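PDB 5FQ8: outer membrane protein Omp121 from Bacteroides thetaiotaomicron, which probably takes up nutrients across the outer membrane as a TonB-dependent receptor, a beta-barrel transporter with an internal plug domain. Local coordinates for residues Q276-D280 / S289-Y293. Sequence-based numbering, arbitrary orientation.
Sequences QISDD and SYDKY. With CA (calcium ion), chain M.
I277 and K292 form a hydrogen-bonded pair of an antiparallel hairpin, their backbones joined both ways, by I277 N to K292 O and by K292 N to I277 O (2.8 Å). The segments 276-280 and 289-293 run antiparallel, 179° between their directions, and D279 and Y290 make the next such pair. The side chain of K292 can be followed outward: CB rests on I277 CB at 3.9 Å. Farther along, CD passes I277 CD1 at 4.0 Å, and the fully extended chain, with CG anti to the backbone N (chi1 -176°), then leads away from I277. Its NZ is hydrogen-bonded to the carbonyl oxygens of S58, N131 and I133, so a lysine suits this place: its methylenes lie along the branched isoleucine while its ammonium reaches the plug. On the other face S278 OG donates to D291 OD1 (3.0 Å) from above the carboxylate plane; D291 CG lies beside its own backbone N (chi1 -61°), which brings OD1 toward the short serine. Were D291 replaced by alanine, the S278 hydroxyl would probably lose this acceptor and be freer to turn. Q276 offers its apolar CG obliquely to the Y293 ring, 3.5 Å from CE2, and that ring lies near a bound KR0 lipid. At the far end the D280 carboxylate, a hard oxygen ligand, binds calcium through OD1 at 2.3 Å, with G281, I283, T285 and D288 completing the site. Strands 252-264, beside 276-280, and 306-320, beside 289-293, continue the barrel wall, with I277, D279, Y290 and K292 facing the plug.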
ATOM      1  N   GLN B 276       3.794 -32.828 -11.222  1.00 31.49           N
ATOM      2  CA  GLN B 276       4.647 -31.672 -11.422  1.00 27.03           C
ATOM      3  C   GLN B 276       4.518 -31.222 -12.861  1.00 32.56           C
ATOM      4  O   GLN B 276       4.533 -32.042 -13.774  1.00 39.90           O
ATOM      5  CB  GLN B 276       6.099 -31.997 -11.094  1.00 27.40           C
ATOM      6  CG  GLN B 276       7.060 -30.867 -11.281  1.00 27.21           C
ATOM      7  CD  GLN B 276       7.576 -30.782 -12.680  1.00 27.22           C
ATOM      8  OE1 GLN B 276       7.321 -31.653 -13.484  1.00 27.42           O
ATOM      9  NE2 GLN B 276       8.294 -29.722 -12.985  1.00 27.04           N
ATOM     10  N   ILE B 277       4.393 -29.916 -13.051  1.00 42.38           N
ATOM     11  CA  ILE B 277       4.189 -29.297 -14.357  1.00 26.14           C
ATOM     12  C   ILE B 277       4.930 -27.974 -14.370  1.00 28.85           C
ATOM     13  O   ILE B 277       4.873 -27.218 -13.401  1.00 35.88           O
ATOM     14  CB  ILE B 277       2.690 -29.092 -14.648  1.00 25.87           C
ATOM     15  CG1 ILE B 277       1.974 -30.426 -14.698  1.00 26.18           C
ATOM     16  CG2 ILE B 277       2.489 -28.368 -15.939  1.00 25.64           C
ATOM     17  CD1 ILE B 277       0.544 -30.310 -15.025  1.00 25.99           C
ATOM     18  N   SER B 278       5.634 -27.692 -15.460  1.00 25.91           N
ATOM     19  CA  SER B 278       6.413 -26.466 -15.566  1.00 25.73           C
ATOM     20  C   SER B 278       6.362 -25.954 -16.990  1.00 25.61           C
ATOM     21  O   SER B 278       7.088 -26.437 -17.853  1.00 25.89           O
ATOM     22  CB  SER B 278       7.854 -26.674 -15.133  1.00 56.99           C
ATOM     23  OG  SER B 278       7.934 -26.682 -13.726  1.00 45.23           O
ATOM     24  N   ASP B 279       5.555 -24.932 -17.217  1.00 31.42           N
ATOM     25  CA  ASP B 279       5.300 -24.421 -18.551  1.00 32.83           C
ATOM     26  C   ASP B 279       5.982 -23.071 -18.730  1.00 25.31           C
ATOM     27  O   ASP B 279       5.845 -22.193 -17.883  1.00 24.69           O
ATOM     28  CB  ASP B 279       3.793 -24.309 -18.769  1.00 24.86           C
ATOM     29  CG  ASP B 279       3.414 -24.451 -20.197  1.00 24.91           C
ATOM     30  OD1 ASP B 279       4.304 -24.296 -21.051  1.00 25.06           O
ATOM     31  OD2 ASP B 279       2.222 -24.720 -20.454  1.00 24.84           O
ATOM     32  N   ASP B 280       6.715 -22.911 -19.820  1.00 25.08           N
ATOM     33  CA  ASP B 280       7.216 -21.616 -20.267  1.00 24.94           C
ATOM     34  C   ASP B 280       6.772 -21.501 -21.717  1.00 36.73           C
ATOM     35  O   ASP B 280       7.404 -22.074 -22.603  1.00 27.31           O
ATOM     36  CB  ASP B 280       8.728 -21.511 -20.108  1.00 25.22           C
ATOM     37  CG  ASP B 280       9.292 -20.166 -20.561  1.00 40.39           C
ATOM     38  OD1 ASP B 280       8.580 -19.334 -21.153  1.00 39.01           O
ATOM     39  OD2 ASP B 280      10.493 -19.942 -20.335  1.00 42.36           O
ATOM     40  N   SER B 289       4.526 -18.322 -17.560  1.00 23.78           N
ATOM     41  CA  SER B 289       5.004 -19.400 -16.728  1.00 24.01           C
ATOM     42  C   SER B 289       3.867 -19.950 -15.905  1.00 23.92           C
ATOM     43  O   SER B 289       2.961 -19.226 -15.502  1.00 23.67           O
ATOM     44  CB  SER B 289       6.144 -18.948 -15.858  1.00 36.03           C
ATOM     45  OG  SER B 289       7.304 -18.831 -16.646  1.00 34.74           O
ATOM     46  N   TYR B 290       3.917 -21.247 -15.694  1.00 26.36           N
ATOM     47  CA  TYR B 290       2.980 -21.928 -14.831  1.00 26.30           C
ATOM     48  C   TYR B 290       3.737 -23.117 -14.295  1.00 30.01           C
ATOM     49  O   TYR B 290       4.269 -23.904 -15.077  1.00 28.15           O
ATOM     50  CB  TYR B 290       1.746 -22.347 -15.599  1.00 24.10           C
ATOM     51  CG  TYR B 290       0.736 -23.154 -14.853  1.00 24.16           C
ATOM     52  CD1 TYR B 290       0.171 -22.702 -13.692  1.00 24.02           C
ATOM     53  CD2 TYR B 290       0.304 -24.355 -15.354  1.00 24.38           C
ATOM     54  CE1 TYR B 290      -0.781 -23.442 -13.044  1.00 24.12           C
ATOM     55  CE2 TYR B 290      -0.641 -25.089 -14.718  1.00 24.48           C
ATOM     56  CZ  TYR B 290      -1.180 -24.637 -13.569  1.00 24.34           C
ATOM     57  OH  TYR B 290      -2.124 -25.404 -12.953  1.00 24.48           O
ATOM     58  N   ASP B 291       3.862 -23.181 -12.982  1.00 24.57           N
ATOM     59  CA  ASP B 291       4.378 -24.343 -12.295  1.00 24.93           C
ATOM     60  C   ASP B 291       3.246 -24.900 -11.460  1.00 24.93           C
ATOM     61  O   ASP B 291       2.665 -24.180 -10.654  1.00 24.73           O
ATOM     62  CB  ASP B 291       5.571 -23.970 -11.424  1.00 25.07           C
ATOM     63  CG  ASP B 291       6.699 -23.401 -12.219  1.00 31.16           C
ATOM     64  OD1 ASP B 291       6.906 -23.870 -13.347  1.00 31.23           O
ATOM     65  OD2 ASP B 291       7.387 -22.481 -11.731  1.00 33.34           O
ATOM     66  N   LYS B 292       2.891 -26.152 -11.690  1.00 25.77           N
ATOM     67  CA  LYS B 292       1.898 -26.823 -10.875  1.00 25.27           C
ATOM     68  C   LYS B 292       2.589 -27.940 -10.113  1.00 25.69           C
ATOM     69  O   LYS B 292       3.436 -28.637 -10.671  1.00 25.97           O
ATOM     70  CB  LYS B 292       0.767 -27.344 -11.739  1.00 25.24           C
ATOM     71  CG  LYS B 292      -0.364 -27.975 -10.987  1.00 25.35           C
ATOM     72  CD  LYS B 292      -1.314 -28.667 -11.918  1.00 25.42           C
ATOM     73  CE  LYS B 292      -2.518 -29.154 -11.178  1.00 25.53           C
ATOM     74  NZ  LYS B 292      -3.446 -29.890 -12.043  1.00 25.67           N
ATOM     75  N   TYR B 293       2.283 -28.055  -8.823  1.00 26.38           N
ATOM     76  CA  TYR B 293       2.708 -29.173  -7.983  1.00 28.08           C
ATOM     77  C   TYR B 293       1.512 -29.621  -7.164  1.00 28.34           C
ATOM     78  O   TYR B 293       0.837 -28.794  -6.557  1.00 33.29           O
ATOM     79  CB  TYR B 293       3.840 -28.804  -7.026  1.00 26.37           C
ATOM     80  CG  TYR B 293       5.198 -28.502  -7.612  1.00 26.44           C
ATOM     81  CD1 TYR B 293       5.534 -27.220  -7.987  1.00 35.24           C
ATOM     82  CD2 TYR B 293       6.164 -29.482  -7.729  1.00 26.88           C
ATOM     83  CE1 TYR B 293       6.771 -26.923  -8.499  1.00 43.96           C
ATOM     84  CE2 TYR B 293       7.408 -29.194  -8.241  1.00 35.41           C
ATOM     85  CZ  TYR B 293       7.704 -27.909  -8.625  1.00 51.12           C
ATOM     86  OH  TYR B 293       8.935 -27.591  -9.142  1.00 73.55           O
TER
HETATM   87 CA    CA M1987       8.042 -17.898 -22.828  1.00107.24          CA